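Local atomic coordinates of maleylpyruvate isomerase (Ralstonia sp., PDB entry 2V6K), a protein that catalyses the glutathione-dependent isomerisation of maleylpyruvate to fumarylpyruvate in bacterial naphthalene degradation, working as a homodimer. Residues Ala1-Thr13 with Leu21-Leu35. Numbering follows the deposited sequence.
Sequences AKMKLYNFWRSGT and LNLKGVPYEYLAVHL. With TGG (gamma-glutamyl-S-(1,2-dicarboxyethyl)cysteinylglycine), chain C.
Leu31 N donates to Leu5 O, one of five backbone hydrogen bonds that run between the parallel strands 4-7 and 29-32 and their flanking residues. Glu29 brackets Lys4, giving N-H to Met3 O and taking Leu5 N on its O at 2.8 Å; Leu31 brackets Tyr6 in the same way, its O taking Asn7 N, and Val33 N closes the series on Asn7 O at 2.8 Å. Next to the first of these bonds, a water links Met3 N to Pro27 O.

On one face of the sheet Leu31 lies alongside Tyr6, pointing the same way, its methyl CD1 packed against the apolar ring 3.5 Å from Tyr6 CZ; Val33 CG2 meets the edge of that ring, and Phe45 of helix 43-48 touches both Tyr6 and Val33. On the other face Leu5, its CG anti to the backbone N (chi1 178°), lays CD2 3.7 Å from Tyr28 CE1 and against Leu21 CD1. These branched apolar groups suit the seam between sheet and helix 12-24, whose Leu17 also touches Leu5. Met3, unbranched and bent at its last torsion (chi3 33°), brings CE up against both Leu21 CD2 and Val26 CG1. Tyr28 suits the border of this core: Leu21 CD1 lies over one face of its ring, toward the rim, while OH donates to Asn22 OD1 at 3.0 Å.

Past the strands, Leu35 CG sits over one face of the Phe8 ring, 4.1 Å from its centroid, a CH-pi contact that a branched aliphatic carbon can make with a flat ring; Trp9 CD1 lies over the opposite face, toward its rim. Leu35 CD1 also touches TGG SG2 at 3.3 Å, so the same leucine lines the ligand pocket. Ser11 occupies the N-cap position of helix 12-24, its OG hydrogen-bonded to Ser14, and Gly12 N, in the first turn, donates to the TGG carboxylate atom OE2 at 2.9 Å. This is the right-handed beta-alpha-beta unit opening the thioredoxin-like, glutathione-binding domain of a zeta-class glutathione transferase.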
loop_
_atom_site.group_PDB
_atom_site.type_symbol
_atom_site.label_atom_id
_atom_site.label_comp_id
_atom_site.label_asym_id
_atom_site.label_seq_id
_atom_site.Cartn_x
_atom_site.Cartn_y
_atom_site.Cartn_z
ATOM N N ALA A 1 -4.245 31.572 -2.123
ATOM C CA ALA A 1 -4.143 30.150 -1.680
ATOM C C ALA A 1 -3.135 29.378 -2.522
ATOM O O ALA A 1 -3.057 29.556 -3.740
ATOM C CB ALA A 1 -5.508 29.478 -1.729
ATOM N N LYS A 2 -2.363 28.522 -1.857
ATOM C CA LYS A 2 -1.334 27.705 -2.509
ATOM C C LYS A 2 -1.077 26.401 -1.750
ATOM O O LYS A 2 -1.495 26.250 -0.599
ATOM C CB LYS A 2 -0.026 28.493 -2.716
ATOM C CG LYS A 2 0.160 29.755 -1.853
ATOM C CD LYS A 2 0.383 29.445 -0.380
ATOM C CE LYS A 2 1.757 28.859 -0.129
ATOM N NZ LYS A 2 1.866 28.432 1.282
ATOM N N MET A 3 -0.396 25.463 -2.406
ATOM C CA MET A 3 -0.173 24.137 -1.833
ATOM C C MET A 3 0.913 24.099 -0.771
ATOM O O MET A 3 1.983 24.687 -0.928
ATOM C CB MET A 3 0.106 23.110 -2.924
ATOM C CG MET A 3 -1.132 22.330 -3.323
ATOM S SD MET A 3 -0.918 21.233 -4.730
ATOM C CE MET A 3 0.782 20.732 -4.515
ATOM N N LYS A 4 0.605 23.401 0.317
ATOM C CA LYS A 4 1.505 23.272 1.457
ATOM C C LYS A 4 1.765 21.795 1.698
ATOM O O LYS A 4 0.828 21.013 1.892
ATOM C CB LYS A 4 0.885 23.903 2.705
ATOM C CG LYS A 4 0.654 25.405 2.603
ATOM C CD LYS A 4 -0.157 25.922 3.779
ATOM C CE LYS A 4 -0.524 27.384 3.587
ATOM N NZ LYS A 4 -1.546 27.835 4.572
ATOM N N LEU A 5 3.038 21.418 1.670
ATOM C CA LEU A 5 3.433 20.036 1.874
ATOM C C LEU A 5 3.966 19.831 3.287
ATOM O O LEU A 5 5.054 20.305 3.619
ATOM C CB LEU A 5 4.487 19.621 0.846
ATOM C CG LEU A 5 5.026 18.192 0.999
ATOM C CD1 LEU A 5 3.952 17.153 0.716
ATOM C CD2 LEU A 5 6.245 17.960 0.116
ATOM N N TYR A 6 3.189 19.129 4.109
ATOM C CA TYR A 6 3.609 18.782 5.461
ATOM C C TYR A 6 4.424 17.510 5.372
ATOM O O TYR A 6 3.903 16.459 5.011
ATOM C CB TYR A 6 2.394 18.578 6.364
ATOM C CG TYR A 6 1.630 19.849 6.629
ATOM C CD1 TYR A 6 1.970 20.669 7.701
ATOM C CD2 TYR A 6 0.578 20.241 5.800
ATOM C CE1 TYR A 6 1.277 21.842 7.949
ATOM C CE2 TYR A 6 -0.124 21.412 6.042
ATOM C CZ TYR A 6 0.234 22.208 7.115
ATOM O OH TYR A 6 -0.458 23.375 7.364
ATOM N N ASN A 7 5.714 17.610 5.670
ATOM C CA ASN A 7 6.619 16.504 5.422
ATOM C C ASN A 7 7.930 16.653 6.191
ATOM O O ASN A 7 8.068 17.563 7.004
ATOM C CB ASN A 7 6.820 16.300 3.908
ATOM C CG ASN A 7 7.750 17.318 3.281
ATOM O OD1 ASN A 7 7.632 18.536 3.488
ATOM N ND2 ASN A 7 8.681 16.823 2.491
ATOM N N PHE A 8 8.868 15.738 5.960
ATOM C CA PHE A 8 10.108 15.677 6.725
ATOM C C PHE A 8 11.218 15.258 5.780
ATOM O O PHE A 8 10.993 14.469 4.867
ATOM C CB PHE A 8 9.925 14.663 7.860
ATOM C CG PHE A 8 11.113 14.515 8.787
ATOM C CD1 PHE A 8 11.505 15.542 9.645
ATOM C CD2 PHE A 8 11.799 13.308 8.842
ATOM C CE1 PHE A 8 12.582 15.364 10.527
ATOM C CE2 PHE A 8 12.873 13.122 9.710
ATOM C CZ PHE A 8 13.265 14.151 10.556
ATOM N N TRP A 9 12.423 15.785 5.986
ATOM C CA TRP A 9 13.503 15.503 5.040
ATOM C C TRP A 9 13.792 14.015 4.882
ATOM O O TRP A 9 13.759 13.482 3.764
ATOM C CB TRP A 9 14.780 16.280 5.390
ATOM C CG TRP A 9 15.488 15.889 6.662
ATOM C CD1 TRP A 9 15.036 16.040 7.942
ATOM C CD2 TRP A 9 16.797 15.315 6.763
ATOM N NE1 TRP A 9 15.984 15.585 8.834
ATOM C CE2 TRP A 9 17.073 15.137 8.137
ATOM C CE3 TRP A 9 17.765 14.932 5.824
ATOM C CZ2 TRP A 9 18.279 14.592 8.596
ATOM C CZ3 TRP A 9 18.962 14.392 6.279
ATOM C CH2 TRP A 9 19.207 14.227 7.654
ATOM N N ARG A 10 14.047 13.357 6.009
ATOM C CA ARG A 10 14.463 11.966 6.053
ATOM C C ARG A 10 13.218 11.112 6.258
ATOM O O ARG A 10 12.979 10.539 7.335
ATOM C CB ARG A 10 15.468 11.775 7.191
ATOM C CG ARG A 10 16.258 10.479 7.141
ATOM C CD ARG A 10 17.035 10.256 8.444
ATOM N NE ARG A 10 16.132 10.180 9.592
ATOM C CZ ARG A 10 16.168 10.987 10.651
ATOM N NH1 ARG A 10 17.093 11.937 10.756
ATOM N NH2 ARG A 10 15.283 10.824 11.624
ATOM N N SER A 11 12.409 11.062 5.211
ATOM C CA SER A 11 11.145 10.349 5.223
ATOM C C SER A 11 10.896 9.796 3.837
ATOM O O SER A 11 10.828 10.559 2.870
ATOM C CB SER A 11 10.013 11.298 5.611
ATOM O OG SER A 11 8.760 10.788 5.197
ATOM N N GLY A 12 10.768 8.477 3.739
ATOM C CA GLY A 12 10.584 7.805 2.458
ATOM C C GLY A 12 9.326 8.224 1.729
ATOM O O GLY A 12 9.361 8.473 0.529
ATOM N N THR A 13 8.206 8.298 2.445
ATOM C CA THR A 13 6.941 8.683 1.819
ATOM C C THR A 13 6.941 10.164 1.459
ATOM O O THR A 13 6.319 10.557 0.476
ATOM C CB THR A 13 5.737 8.379 2.706
ATOM O OG1 THR A 13 5.969 8.951 4.001
ATOM C CG2 THR A 13 5.525 6.877 2.839
ATOM N N LEU A 21 5.834 15.571 -7.179
ATOM C CA LEU A 21 5.572 17.006 -7.291
ATOM C C LEU A 21 6.593 17.686 -8.189
ATOM O O LEU A 21 6.224 18.497 -9.039
ATOM C CB LEU A 21 5.550 17.672 -5.911
ATOM C CG LEU A 21 4.333 17.363 -5.038
ATOM C CD1 LEU A 21 4.647 17.653 -3.591
ATOM C CD2 LEU A 21 3.132 18.174 -5.488
ATOM N N ASN A 22 7.869 17.354 -8.007
ATOM C CA ASN A 22 8.931 17.961 -8.811
ATOM C C ASN A 22 8.846 17.564 -10.277
ATOM O O ASN A 22 9.062 18.401 -11.159
ATOM C CB ASN A 22 10.317 17.620 -8.259
ATOM C CG ASN A 22 10.574 18.225 -6.897
ATOM O OD1 ASN A 22 9.773 19.008 -6.385
ATOM N ND2 ASN A 22 11.698 17.851 -6.294
ATOM N N LEU A 23 8.518 16.304 -10.547
ATOM C CA LEU A 23 8.372 15.862 -11.930
ATOM C C LEU A 23 7.252 16.623 -12.628
ATOM O O LEU A 23 7.359 16.944 -13.813
ATOM C CB LEU A 23 8.135 14.353 -12.007
ATOM C CG LEU A 23 9.366 13.472 -11.773
ATOM C CD1 LEU A 23 8.945 12.033 -11.541
ATOM C CD2 LEU A 23 10.334 13.556 -12.949
ATOM N N LYS A 24 6.194 16.934 -11.887
ATOM C CA LYS A 24 5.066 17.691 -12.429
ATOM C C LYS A 24 5.336 19.196 -12.492
ATOM O O LYS A 24 4.584 19.936 -13.123
ATOM C CB LYS A 24 3.798 17.432 -11.608
ATOM C CG LYS A 24 3.272 15.999 -11.652
ATOM C CD LYS A 24 2.900 15.564 -13.067
ATOM C CE LYS A 24 2.094 14.278 -13.027
ATOM N NZ LYS A 24 1.665 13.847 -14.390
ATOM N N GLY A 25 6.397 19.649 -11.827
ATOM C CA GLY A 25 6.726 21.079 -11.774
ATOM C C GLY A 25 5.720 21.886 -10.971
ATOM O O GLY A 25 5.530 23.080 -11.207
ATOM N N VAL A 26 5.071 21.225 -10.019
ATOM C CA VAL A 26 4.054 21.852 -9.185
ATOM C C VAL A 26 4.720 22.538 -7.989
ATOM O O VAL A 26 5.410 21.872 -7.210
ATOM C CB VAL A 26 3.001 20.816 -8.711
ATOM C CG1 VAL A 26 2.071 21.420 -7.672
ATOM C CG2 VAL A 26 2.201 20.293 -9.902
ATOM N N PRO A 27 4.518 23.866 -7.842
ATOM C CA PRO A 27 5.107 24.579 -6.706
ATOM C C PRO A 27 4.406 24.230 -5.396
ATOM O O PRO A 27 3.205 23.956 -5.386
ATOM C CB PRO A 27 4.890 26.054 -7.057
ATOM C CG PRO A 27 3.719 26.069 -7.974
ATOM C CD PRO A 27 3.734 24.760 -8.715
ATOM N N TYR A 28 5.160 24.235 -4.304
ATOM C CA TYR A 28 4.593 23.976 -2.985
ATOM C C TYR A 28 5.434 24.617 -1.906
ATOM O O TYR A 28 6.646 24.778 -2.069
ATOM C CB TYR A 28 4.449 22.470 -2.708
ATOM C CG TYR A 28 5.714 21.654 -2.894
ATOM C CD1 TYR A 28 6.558 21.360 -1.819
ATOM C CD2 TYR A 28 6.059 21.169 -4.153
ATOM C CE1 TYR A 28 7.718 20.597 -2.009
ATOM C CE2 TYR A 28 7.199 20.417 -4.348
ATOM C CZ TYR A 28 8.022 20.129 -3.282
ATOM O OH TYR A 28 9.155 19.374 -3.506
ATOM N N GLU A 29 4.776 24.983 -0.811
ATOM C CA GLU A 29 5.470 25.432 0.387
ATOM C C GLU A 29 5.852 24.212 1.210
ATOM O O GLU A 29 5.018 23.345 1.465
ATOM C CB GLU A 29 4.590 26.369 1.221
ATOM C CG GLU A 29 5.347 27.048 2.369
ATOM C CD GLU A 29 4.471 27.899 3.285
ATOM O OE1 GLU A 29 3.249 28.006 3.052
ATOM O OE2 GLU A 29 5.018 28.469 4.252
ATOM N N TYR A 30 7.116 24.152 1.616
ATOM C CA TYR A 30 7.631 23.052 2.425
ATOM C C TYR A 30 7.387 23.363 3.894
ATOM O O TYR A 30 7.958 24.313 4.437
ATOM C CB TYR A 30 9.127 22.884 2.162
ATOM C CG TYR A 30 9.768 21.632 2.732
ATOM C CD1 TYR A 30 10.136 20.583 1.891
ATOM C CD2 TYR A 30 10.038 21.504 4.097
ATOM C CE1 TYR A 30 10.734 19.442 2.387
ATOM C CE2 TYR A 30 10.637 20.348 4.606
ATOM C CZ TYR A 30 10.985 19.324 3.737
ATOM O OH TYR A 30 11.585 18.184 4.212
ATOM N N LEU A 31 6.534 22.564 4.531
ATOM C CA LEU A 31 6.260 22.730 5.947
ATOM C C LEU A 31 6.774 21.515 6.700
ATOM O O LEU A 31 6.196 20.425 6.640
ATOM C CB LEU A 31 4.771 22.967 6.199
ATOM C CG LEU A 31 4.205 24.293 5.676
ATOM C CD1 LEU A 31 2.728 24.388 5.967
ATOM C CD2 LEU A 31 4.939 25.502 6.262
ATOM N N ALA A 32 7.885 21.713 7.397
ATOM C CA ALA A 32 8.560 20.634 8.095
ATOM C C ALA A 32 7.768 20.201 9.312
ATOM O O ALA A 32 7.324 21.030 10.112
ATOM C CB ALA A 32 9.951 21.068 8.508
ATOM N N VAL A 33 7.591 18.892 9.429
ATOM C CA VAL A 33 7.020 18.279 10.613
ATOM C C VAL A 33 8.125 17.379 11.142
ATOM O O VAL A 33 8.472 16.371 10.522
ATOM C CB VAL A 33 5.747 17.472 10.269
ATOM C CG1 VAL A 33 5.185 16.797 11.519
ATOM C CG2 VAL A 33 4.693 18.382 9.641
ATOM N N HIS A 34 8.707 17.774 12.273
ATOM C CA HIS A 34 9.902 17.107 12.768
ATOM C C HIS A 34 9.560 15.796 13.469
ATOM O O HIS A 34 9.107 15.785 14.617
ATOM C CB HIS A 34 10.705 18.025 13.694
ATOM C CG HIS A 34 12.131 17.613 13.834
ATOM N ND1 HIS A 34 12.501 16.330 14.178
ATOM C CD2 HIS A 34 13.281 18.306 13.668
ATOM C CE1 HIS A 34 13.819 16.250 14.212
ATOM N NE2 HIS A 34 14.316 17.435 13.907
ATOM N N LEU A 35 9.769 14.690 12.765
ATOM C CA LEU A 35 9.395 13.378 13.282
ATOM C C LEU A 35 10.240 12.944 14.470
ATOM O O LEU A 35 9.756 12.232 15.346
ATOM C CB LEU A 35 9.463 12.325 12.177
ATOM C CG LEU A 35 8.688 12.651 10.899
ATOM C CD1 LEU A 35 8.854 11.524 9.914
ATOM C CD2 LEU A 35 7.215 12.897 11.178
HETATM O OC1 TGG C . 2.163 6.585 1.966
HETATM C CO1 TGG C . 1.559 7.111 2.922
HETATM O OT1 TGG C . 1.311 8.332 2.999
HETATM C CA1 TGG C . 1.093 6.207 4.027
HETATM N NN1 TGG C . 0.659 4.925 3.482
HETATM C CB1 TGG C . 2.219 5.937 5.019
HETATM C CG1 TGG C . 2.647 7.211 5.730
HETATM C CD1 TGG C . 3.552 6.993 6.935
HETATM O OE1 TGG C . 4.079 5.695 7.070
HETATM N NN2 TGG C . 4.583 7.983 6.965
HETATM C CA2 TGG C . 5.781 7.845 7.748
HETATM C CO2 TGG C . 5.349 8.307 9.133
HETATM O OC2 TGG C . 5.040 9.677 9.212
HETATM N NN3 TGG C . 6.151 7.821 10.215
HETATM C CA3 TGG C . 5.976 8.372 11.544
HETATM C CO3 TGG C . 5.916 7.256 12.548
HETATM O OC3 TGG C . 6.013 6.076 12.155
HETATM O OT3 TGG C . 5.781 7.588 13.748
HETATM C CB2 TGG C . 6.784 8.690 6.988
HETATM S SG2 TGG C . 8.298 9.013 7.806
HETATM C CD2 TGG C . 9.247 7.537 7.947
HETATM C CE2 TGG C . 9.798 7.150 6.595
HETATM O OE2 TGG C . 11.019 7.285 6.349
HETATM O OF2 TGG C . 9.009 6.700 5.733
HETATM C CF2 TGG C . 10.336 7.882 8.964
HETATM C CH2 TGG C . 11.173 6.705 9.398
HETATM O OI2 TGG C . 10.771 5.551 9.164
HETATM O OJ2 TGG C . 12.259 6.946 9.975
HETATM O O HOH W 1 1.164 26.283 -4.915
#